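Local structure of 2-hydroxyhepta-2,4-diene-1,7-dioate isomerase (Mycobacterium abscessus, 3RR6) at residues R9-P13 / D14-F18; F92-P95 / N96-I100; T231-P234 / E235-P239; V248-E251 / G252-T255. The protein has no established function but belongs to the fumarylacetoacetate hydrolase family and may act as a metal-dependent isomerase or as an acetylpyruvate hydrolase. All coordinates share one frame; numbering follows the deposited sequence.

Interaction 1 of 4, residues R9-P13 / D14-F18; sequences RIASP and DGVAF
I10 and A17 form a hydrogen-bonded antiparallel pair, and they make the tight, buried part of this contact. I10 N donates to A17 O at 2.9 Å, and A17 N answers with a bond to I10 O at 3.0 Å. Both side chains stand on the same face, I10 CG1 lying 4.3 Å from A17 CB, with W51, V56 and L58 also packed on the isoleucine. Toward the turn, that face carries S12. S12 OG sits between the backbone N and the carbonyl carbon (chi1 73°), which aims the hydroxyl across the turn to donate to G15 O at 2.7 Å. G15 O also accepts from S12 N at 2.8 Å, so one residue grips this oxygen twice; a weaker bond runs from D14 N to S12 OG.

The other face, with R9, A11, V16 and F18, is looser. R9 CG meets the edge of the F18 ring in its plane, 3.7 Å from CD1, while R9 NH2 only brushes V16 CG1 at 3.8 Å. The arginine's NH1 is bonded to A60 O. V16 lies open to solvent, as do P13 and D14 at the tip, although D14 OD2 takes a hydrogen bond from W51 NE1. The arrangement is that of a two-residue beta hairpin: strands 6-12 and 15-22 joined by a type I turn from S12 to G15.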
loop_
_atom_site.group_PDB
_atom_site.type_symbol
_atom_site.label_atom_id
_atom_site.label_comp_id
_atom_site.label_asym_id
_atom_site.label_seq_id
_atom_site.Cartn_x
_atom_site.Cartn_y
_atom_site.Cartn_z
ATOM N N ARG A 9 -12.792 4.191 -2.386
ATOM C CA ARG A 9 -14.032 3.435 -2.299
ATOM C C ARG A 9 -14.678 3.737 -0.960
ATOM O O ARG A 9 -13.985 3.893 0.045
ATOM C CB ARG A 9 -13.776 1.931 -2.434
ATOM C CG ARG A 9 -13.319 1.519 -3.830
ATOM C CD ARG A 9 -12.878 0.071 -3.900
ATOM N NE ARG A 9 -13.984 -0.855 -3.665
ATOM C CZ ARG A 9 -14.169 -1.586 -2.567
ATOM N NH1 ARG A 9 -13.334 -1.535 -1.530
ATOM N NH2 ARG A 9 -15.235 -2.386 -2.500
ATOM N N ILE A 10 -15.997 3.863 -0.973
ATOM C CA ILE A 10 -16.738 4.145 0.251
ATOM C C ILE A 10 -17.925 3.231 0.407
ATOM O O ILE A 10 -18.446 2.696 -0.564
ATOM C CB ILE A 10 -17.238 5.609 0.320
ATOM C CG1 ILE A 10 -18.113 5.943 -0.894
ATOM C CG2 ILE A 10 -16.061 6.554 0.427
ATOM C CD1 ILE A 10 -19.210 6.915 -0.603
ATOM N N ALA A 11 -18.318 3.053 1.667
ATOM C CA ALA A 11 -19.598 2.483 2.025
ATOM C C ALA A 11 -20.467 3.667 2.450
ATOM O O ALA A 11 -20.141 4.373 3.411
ATOM C CB ALA A 11 -19.433 1.494 3.173
ATOM N N SER A 12 -21.538 3.912 1.699
ATOM C CA SER A 12 -22.501 4.972 2.026
ATOM C C SER A 12 -23.802 4.344 2.544
ATOM O O SER A 12 -23.942 3.119 2.547
ATOM C CB SER A 12 -22.769 5.829 0.783
ATOM O OG SER A 12 -23.561 5.133 -0.168
ATOM N N PRO A 13 -24.764 5.178 2.991
ATOM C CA PRO A 13 -26.090 4.620 3.286
ATOM C C PRO A 13 -26.771 4.017 2.054
ATOM O O PRO A 13 -27.637 3.148 2.190
ATOM C CB PRO A 13 -26.885 5.830 3.793
ATOM C CG PRO A 13 -25.857 6.819 4.240
ATOM C CD PRO A 13 -24.667 6.604 3.355
ATOM N N ASP A 14 -26.368 4.471 0.866
ATOM C CA ASP A 14 -26.971 4.029 -0.386
ATOM C C ASP A 14 -26.148 2.942 -1.088
ATOM O O ASP A 14 -26.421 2.620 -2.247
ATOM C CB ASP A 14 -27.156 5.227 -1.329
ATOM C CG ASP A 14 -27.788 6.426 -0.642
ATOM O OD1 ASP A 14 -29.001 6.377 -0.344
ATOM O OD2 ASP A 14 -27.076 7.425 -0.408
ATOM N N GLY A 15 -25.144 2.390 -0.398
ATOM C CA GLY A 15 -24.331 1.290 -0.927
ATOM C C GLY A 15 -22.860 1.643 -1.109
ATOM O O GLY A 15 -22.419 2.724 -0.712
ATOM N N VAL A 16 -22.117 0.724 -1.722
ATOM C CA VAL A 16 -20.667 0.869 -1.943
ATOM C C VAL A 16 -20.385 1.510 -3.305
ATOM O O VAL A 16 -21.056 1.198 -4.288
ATOM C CB VAL A 16 -19.971 -0.501 -1.868
ATOM C CG1 VAL A 16 -18.509 -0.415 -2.317
ATOM C CG2 VAL A 16 -20.079 -1.067 -0.456
ATOM N N ALA A 17 -19.397 2.403 -3.357
ATOM C CA ALA A 17 -19.120 3.182 -4.563
ATOM C C ALA A 17 -17.640 3.522 -4.720
ATOM O O ALA A 17 -16.931 3.692 -3.735
ATOM C CB ALA A 17 -19.931 4.472 -4.532
ATOM N N PHE A 18 -17.198 3.630 -5.969
ATOM C CA PHE A 18 -15.881 4.161 -6.304
ATOM C C PHE A 18 -16.077 5.664 -6.468
ATOM O O PHE A 18 -17.027 6.101 -7.139
ATOM C CB PHE A 18 -15.352 3.516 -7.597
ATOM C CG PHE A 18 -13.894 3.791 -7.885
ATOM C CD1 PHE A 18 -12.900 3.272 -7.074
ATOM C CD2 PHE A 18 -13.512 4.552 -8.991
ATOM C CE1 PHE A 18 -11.557 3.510 -7.352
ATOM C CE2 PHE A 18 -12.175 4.779 -9.266
ATOM C CZ PHE A 18 -11.202 4.269 -8.435
#

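Interaction 2 of 4, residues F92-P95 / N96-I100; sequences FIKP and NTSII
Leaving P95 extended (psi 153°), the backbone coils into a single 3-10 turn over N96, T97 and S98, which brings S98 N back to P95 O at 3.0 Å with an N-H...O angle of 164°. A second backbone bond, I99 N to N96 O, carries the same turn one step further.

S98 supplies the main side-chain grip. S98 OG lies between its own backbone N and carbonyl carbon (chi1 67°), folded back so that the hydroxyl donates to P95 O at 2.7 Å. The two donors reach this oxygen differently: the hydroxyl comes in nearly along the C=O axis, whereas the amide N stands well above the carbonyl plane. S98 OG also rests 3.9 Å from K94 CB, the part of the lysine side chain that meets the 96-100 half. Bent at both chi3 and chi4, the K94 chain delivers NZ to D149, in a salt bridge, and to the carbonyls of K166 and F171. T97 crosses the proline ring at about a right angle and lays OG1 against P95 CB at 3.4 Å and CG at 3.6 Å. N96 turns away from P95, and its ND2 bonds to A64 O.

Chemically, one carbonyl does the work here. Held by two donors from the same residue, P95 O fixes both the turn and the rotation of the S98 hydroxyl, so the chain changes direction between strands 91-94 and 99-100 with this buried serine satisfied locally.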
loop_
_atom_site.group_PDB
_atom_site.type_symbol
_atom_site.label_atom_id
_atom_site.label_comp_id
_atom_site.label_asym_id
_atom_site.label_seq_id
_atom_site.Cartn_x
_atom_site.Cartn_y
_atom_site.Cartn_z
ATOM N N PHE A 92 7.463 -10.944 -3.425
ATOM C CA PHE A 92 6.536 -11.976 -2.952
ATOM C C PHE A 92 5.128 -11.477 -3.161
ATOM O O PHE A 92 4.927 -10.320 -3.550
ATOM C CB PHE A 92 6.789 -12.319 -1.487
ATOM C CG PHE A 92 7.004 -11.128 -0.630
ATOM C CD1 PHE A 92 8.283 -10.589 -0.494
ATOM C CD2 PHE A 92 5.945 -10.519 0.018
ATOM C CE1 PHE A 92 8.501 -9.477 0.276
ATOM C CE2 PHE A 92 6.165 -9.388 0.803
ATOM C CZ PHE A 92 7.442 -8.871 0.921
ATOM N N ILE A 93 4.161 -12.370 -2.981
ATOM C CA ILE A 93 2.763 -12.036 -3.199
ATOM C C ILE A 93 1.967 -12.161 -1.915
ATOM O O ILE A 93 2.147 -13.114 -1.150
ATOM C CB ILE A 93 2.129 -12.914 -4.287
ATOM C CG1 ILE A 93 2.674 -12.510 -5.652
ATOM C CG2 ILE A 93 0.601 -12.800 -4.281
ATOM C CD1 ILE A 93 2.419 -13.527 -6.741
ATOM N N LYS A 94 1.110 -11.180 -1.692
ATOM C CA LYS A 94 0.090 -11.243 -0.658
ATOM C C LYS A 94 -1.242 -11.453 -1.367
ATOM O O LYS A 94 -1.511 -10.814 -2.377
ATOM C CB LYS A 94 0.086 -9.965 0.172
ATOM C CG LYS A 94 1.364 -9.784 1.006
ATOM C CD LYS A 94 1.517 -8.367 1.578
ATOM C CE LYS A 94 0.636 -8.073 2.768
ATOM N NZ LYS A 94 1.187 -8.580 4.086
ATOM N N PRO A 95 -2.083 -12.358 -0.852
ATOM C CA PRO A 95 -3.373 -12.574 -1.506
ATOM C C PRO A 95 -4.293 -11.375 -1.322
ATOM O O PRO A 95 -4.174 -10.661 -0.318
ATOM C CB PRO A 95 -3.925 -13.790 -0.774
ATOM C CG PRO A 95 -3.344 -13.699 0.585
ATOM C CD PRO A 95 -1.957 -13.128 0.393
ATOM N N ASN A 96 -5.226 -11.153 -2.249
ATOM C CA ASN A 96 -6.121 -9.998 -2.110
ATOM C C ASN A 96 -7.092 -10.129 -0.938
ATOM O O ASN A 96 -7.668 -9.147 -0.487
ATOM C CB ASN A 96 -6.825 -9.630 -3.429
ATOM C CG ASN A 96 -7.802 -10.682 -3.915
ATOM O OD1 ASN A 96 -8.126 -11.637 -3.213
ATOM N ND2 ASN A 96 -8.299 -10.500 -5.143
ATOM N N THR A 97 -7.201 -11.342 -0.397
ATOM C CA THR A 97 -7.978 -11.593 0.796
ATOM C C THR A 97 -7.319 -11.019 2.057
ATOM O O THR A 97 -7.960 -10.967 3.116
ATOM C CB THR A 97 -8.195 -13.108 0.970
ATOM O OG1 THR A 97 -6.935 -13.771 0.805
ATOM C CG2 THR A 97 -9.185 -13.626 -0.084
ATOM N N SER A 98 -6.068 -10.566 1.963
ATOM C CA SER A 98 -5.401 -9.950 3.115
ATOM C C SER A 98 -5.725 -8.458 3.242
ATOM O O SER A 98 -5.463 -7.855 4.271
ATOM C CB SER A 98 -3.884 -10.167 3.061
ATOM O OG SER A 98 -3.284 -9.484 1.974
ATOM N N ILE A 99 -6.304 -7.867 2.199
ATOM C CA ILE A 99 -6.521 -6.428 2.158
ATOM C C ILE A 99 -7.643 -6.025 3.119
ATOM O O ILE A 99 -8.686 -6.693 3.196
ATOM C CB ILE A 99 -6.840 -5.945 0.725
ATOM C CG1 ILE A 99 -5.640 -6.181 -0.189
ATOM C CG2 ILE A 99 -7.205 -4.456 0.725
ATOM C CD1 ILE A 99 -5.908 -5.993 -1.678
ATOM N N ILE A 100 -7.384 -4.961 3.881
ATOM C CA ILE A 100 -8.416 -4.240 4.639
ATOM C C ILE A 100 -8.201 -2.740 4.440
ATOM O O ILE A 100 -7.092 -2.297 4.142
ATOM C CB ILE A 100 -8.425 -4.573 6.156
ATOM C CG1 ILE A 100 -7.049 -4.357 6.793
ATOM C CG2 ILE A 100 -8.917 -6.008 6.390
ATOM C CD1 ILE A 100 -7.078 -4.388 8.351
#

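Interaction 3 of 4, residues T231-P234 / E235-P239; sequences TGTP and EGVGP. With EDO (1,2-ethanediol), chain O.
T233, whose methyl meets V237 across the bend, has its OG1 gripped by two groups from elsewhere in the chain: G119 O on strand 115-125 and Q199 NE2 on strand 196-202. That hydroxyl is anti to the backbone N (chi1 -160°), a rotation that puts CG2 in the tight place between N and the carbonyl carbon and turns it toward the second half of the loop. There T233 CG2 touches V237 CG2 at 3.6 Å, the two side chains crossing at about a right angle. V237 CG2 also rests 3.6 Å from P234 O, so this one methyl touches both residues on the inner side of the bend while H116 and Q199 pack on the valine.

The sequence TGTPEGVG running through the bend is a signature of the fumarylacetoacetate hydrolase family, in whose members this loop lies near the active site; a similar placement is probable here. G232 (phi 111°) and G236 (phi 92°) adopt backbone angles that suit glycine. Q199 NE2 adds weak hydrogen bonds to P234 O and E235 O. E235 points its CB away from P234, and E235 CG lies 3.9 Å from C2 of a 1,2-ethanediol, probably from the crystallisation liquor. The diol lies beside T233 and bonds to Y74 N; its contact with T233 O is too crowded in the model to be trusted.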
loop_
_atom_site.group_PDB
_atom_site.type_symbol
_atom_site.label_atom_id
_atom_site.label_comp_id
_atom_site.label_asym_id
_atom_site.label_seq_id
_atom_site.Cartn_x
_atom_site.Cartn_y
_atom_site.Cartn_z
ATOM N N THR A 231 6.253 -1.166 -2.212
ATOM C CA THR A 231 7.613 -0.843 -2.661
ATOM C C THR A 231 8.737 -1.084 -1.645
ATOM O O THR A 231 9.888 -0.779 -1.931
ATOM C CB THR A 231 7.687 0.606 -3.151
ATOM O OG1 THR A 231 7.317 1.495 -2.088
ATOM C CG2 THR A 231 6.764 0.811 -4.369
ATOM N N GLY A 232 8.405 -1.656 -0.493
ATOM C CA GLY A 232 9.388 -1.978 0.546
ATOM C C GLY A 232 9.207 -1.104 1.780
ATOM O O GLY A 232 8.312 -0.267 1.839
ATOM N N THR A 233 10.047 -1.328 2.790
ATOM C CA THR A 233 9.882 -0.635 4.075
ATOM C C THR A 233 11.248 -0.274 4.632
ATOM O O THR A 233 12.195 -1.033 4.467
ATOM C CB THR A 233 9.060 -1.503 5.070
ATOM O OG1 THR A 233 8.513 -0.675 6.105
ATOM C CG2 THR A 233 9.901 -2.602 5.699
ATOM N N PRO A 234 11.364 0.898 5.283
ATOM C CA PRO A 234 12.645 1.275 5.878
ATOM C C PRO A 234 12.878 0.556 7.204
ATOM O O PRO A 234 12.094 -0.322 7.595
ATOM C CB PRO A 234 12.510 2.783 6.070
ATOM C CG PRO A 234 11.075 3.001 6.259
ATOM C CD PRO A 234 10.367 1.980 5.402
ATOM N N GLU A 235 13.969 0.898 7.866
ATOM C CA GLU A 235 14.266 0.312 9.169
ATOM C C GLU A 235 13.271 0.795 10.220
ATOM O O GLU A 235 12.422 1.645 9.949
ATOM C CB GLU A 235 15.710 0.606 9.566
ATOM C CG GLU A 235 16.704 -0.188 8.733
ATOM C CD GLU A 235 18.160 0.187 8.958
ATOM O OE1 GLU A 235 18.453 1.343 9.337
ATOM O OE2 GLU A 235 19.024 -0.685 8.732
ATOM N N GLY A 236 13.359 0.216 11.416
ATOM C CA GLY A 236 12.420 0.535 12.498
ATOM C C GLY A 236 11.215 -0.390 12.545
ATOM O O GLY A 236 10.280 -0.144 13.303
ATOM N N VAL A 237 11.231 -1.436 11.723
ATOM C CA VAL A 237 10.203 -2.483 11.742
ATOM C C VAL A 237 10.197 -3.107 13.137
ATOM O O VAL A 237 11.251 -3.414 13.692
ATOM C CB VAL A 237 10.489 -3.569 10.680
ATOM C CG1 VAL A 237 9.546 -4.746 10.822
ATOM C CG2 VAL A 237 10.387 -2.991 9.273
ATOM N N GLY A 238 9.009 -3.245 13.714
ATOM C CA GLY A 238 8.872 -3.784 15.056
ATOM C C GLY A 238 7.474 -4.288 15.320
ATOM O O GLY A 238 6.620 -4.248 14.435
ATOM N N PRO A 239 7.230 -4.756 16.553
ATOM C CA PRO A 239 5.994 -5.468 16.858
ATOM C C PRO A 239 4.750 -4.603 17.013
ATOM O O PRO A 239 4.833 -3.432 17.404
ATOM C CB PRO A 239 6.320 -6.159 18.188
ATOM C CG PRO A 239 7.319 -5.295 18.808
ATOM C CD PRO A 239 8.174 -4.797 17.679
HETATM C C1 EDO O . 15.036 -1.216 4.830
HETATM O O1 EDO O . 14.671 -1.642 3.509
HETATM C C2 EDO O . 16.208 -2.030 5.336
HETATM O O2 EDO O . 15.790 -3.360 5.656
#

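Interaction 4 of 4, residues V248-E251 / G252-T255; sequences VTIE and GIGT. With EDO (1,2-ethanediol), chain C.
I250 and I253 lie side by side and point the same way, I250 CG2 packed 3.8 Å from I253 CD1. In I253, CG1 stands anti to the carbonyl carbon with the chain extended beyond it (chi2 179°), which lays CD1 against its partner's branch. On the other face T249 and T255 face each other as a non-hydrogen-bonded pair. Their side chains slant across one another, and T249 OG1 and T255 OG1 share a hydrogen bond of 2.8 Å, in which either hydroxyl may be the donor. T249 CG2 lies 3.5 Å from T255 OG1, and T255 CG2 sits as close to T249 OG1.

I253 and G254 both face I250, a classic beta bulge. I250 O accepts from I253 N at 3.0 Å and from G254 N at 3.1 Å, while I250 N donates to G254 O. A 1,2-ethanediol takes a bond from T255 N.

E251 OE1 makes a salt bridge with R202 NH2 and accepts a bond from E188 N. The hairpin of strands 245-250 and 254-261 has strand 188-193 alongside its first arm, and its two isoleucines pack on I146 of strand 141-152 and L121 of strand 115-125.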
loop_
_atom_site.group_PDB
_atom_site.type_symbol
_atom_site.label_atom_id
_atom_site.label_comp_id
_atom_site.label_asym_id
_atom_site.label_seq_id
_atom_site.Cartn_x
_atom_site.Cartn_y
_atom_site.Cartn_z
ATOM N N VAL A 248 0.437 4.677 9.269
ATOM C CA VAL A 248 1.484 4.944 8.306
ATOM C C VAL A 248 1.080 6.207 7.572
ATOM O O VAL A 248 -0.030 6.296 7.055
ATOM C CB VAL A 248 1.659 3.778 7.304
ATOM C CG1 VAL A 248 2.827 4.045 6.365
ATOM C CG2 VAL A 248 1.865 2.435 8.046
ATOM N N THR A 249 1.978 7.183 7.545
ATOM C CA THR A 249 1.705 8.476 6.928
ATOM C C THR A 249 2.703 8.692 5.787
ATOM O O THR A 249 3.910 8.495 5.948
ATOM C CB THR A 249 1.798 9.620 7.967
ATOM O OG1 THR A 249 0.834 9.392 9.010
ATOM C CG2 THR A 249 1.565 10.981 7.317
ATOM N N ILE A 250 2.195 9.071 4.619
ATOM C CA ILE A 250 3.058 9.400 3.487
ATOM C C ILE A 250 2.740 10.803 2.994
ATOM O O ILE A 250 1.584 11.146 2.733
ATOM C CB ILE A 250 2.944 8.369 2.329
ATOM C CG1 ILE A 250 3.370 6.986 2.821
ATOM C CG2 ILE A 250 3.819 8.796 1.130
ATOM C CD1 ILE A 250 3.360 5.889 1.756
ATOM N N GLU A 251 3.791 11.611 2.896
ATOM C CA GLU A 251 3.722 12.963 2.369
ATOM C C GLU A 251 2.988 12.985 1.030
ATOM O O GLU A 251 3.297 12.199 0.125
ATOM C CB GLU A 251 5.155 13.500 2.201
ATOM C CG GLU A 251 5.244 14.917 1.686
ATOM C CD GLU A 251 6.673 15.399 1.531
ATOM O OE1 GLU A 251 7.619 14.634 1.839
ATOM O OE2 GLU A 251 6.852 16.566 1.104
ATOM N N GLY A 252 1.996 13.868 0.926
ATOM C CA GLY A 252 1.224 14.026 -0.306
ATOM C C GLY A 252 0.075 13.053 -0.475
ATOM O O GLY A 252 -0.684 13.154 -1.450
ATOM N N ILE A 253 -0.065 12.111 0.457
ATOM C CA ILE A 253 -1.166 11.154 0.413
ATOM C C ILE A 253 -2.075 11.327 1.631
ATOM O O ILE A 253 -3.238 11.709 1.492
ATOM C CB ILE A 253 -0.662 9.688 0.308
ATOM C CG1 ILE A 253 0.236 9.513 -0.925
ATOM C CG2 ILE A 253 -1.864 8.730 0.239
ATOM C CD1 ILE A 253 0.802 8.112 -1.118
ATOM N N GLY A 254 -1.550 11.072 2.825
ATOM C CA GLY A 254 -2.369 11.104 4.036
ATOM C C GLY A 254 -1.902 10.070 5.039
ATOM O O GLY A 254 -0.719 9.742 5.082
ATOM N N THR A 255 -2.836 9.569 5.844
ATOM C CA THR A 255 -2.532 8.611 6.906
ATOM C C THR A 255 -3.456 7.399 6.810
ATOM O O THR A 255 -4.678 7.536 6.661
ATOM C CB THR A 255 -2.673 9.258 8.304
ATOM O OG1 THR A 255 -1.739 10.339 8.421
ATOM C CG2 THR A 255 -2.420 8.231 9.425
HETATM C C1 EDO C . -6.340 10.140 5.695
HETATM O O1 EDO C . -5.277 11.078 5.832
HETATM C C2 EDO C . -7.416 10.338 6.749
HETATM O O2 EDO C . -8.511 9.463 6.459
#

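All four contacts are local bends, and they come in series along the chain. Interaction 1 belongs to the N-terminal Rv2993c-like region, its centre about 22 Å from that of interaction 2 and about 32 Å from that of interaction 3, which lies on the opposite side of the chain's centre. Interactions 2, 3 and 4 share the fumarylacetoacetate hydrolase region. Their centres are about 16 to 21 Å apart, and no two contacts touch. Strand 115-125 ties two of them together, pairing with strand 238-239 of interaction 3 and packing on the isoleucines of interaction 4. Strand 172-179 pairs with strands 6-12 and 99-100, linking interactions 1 and 2 and joining the small N-terminal region to the main body.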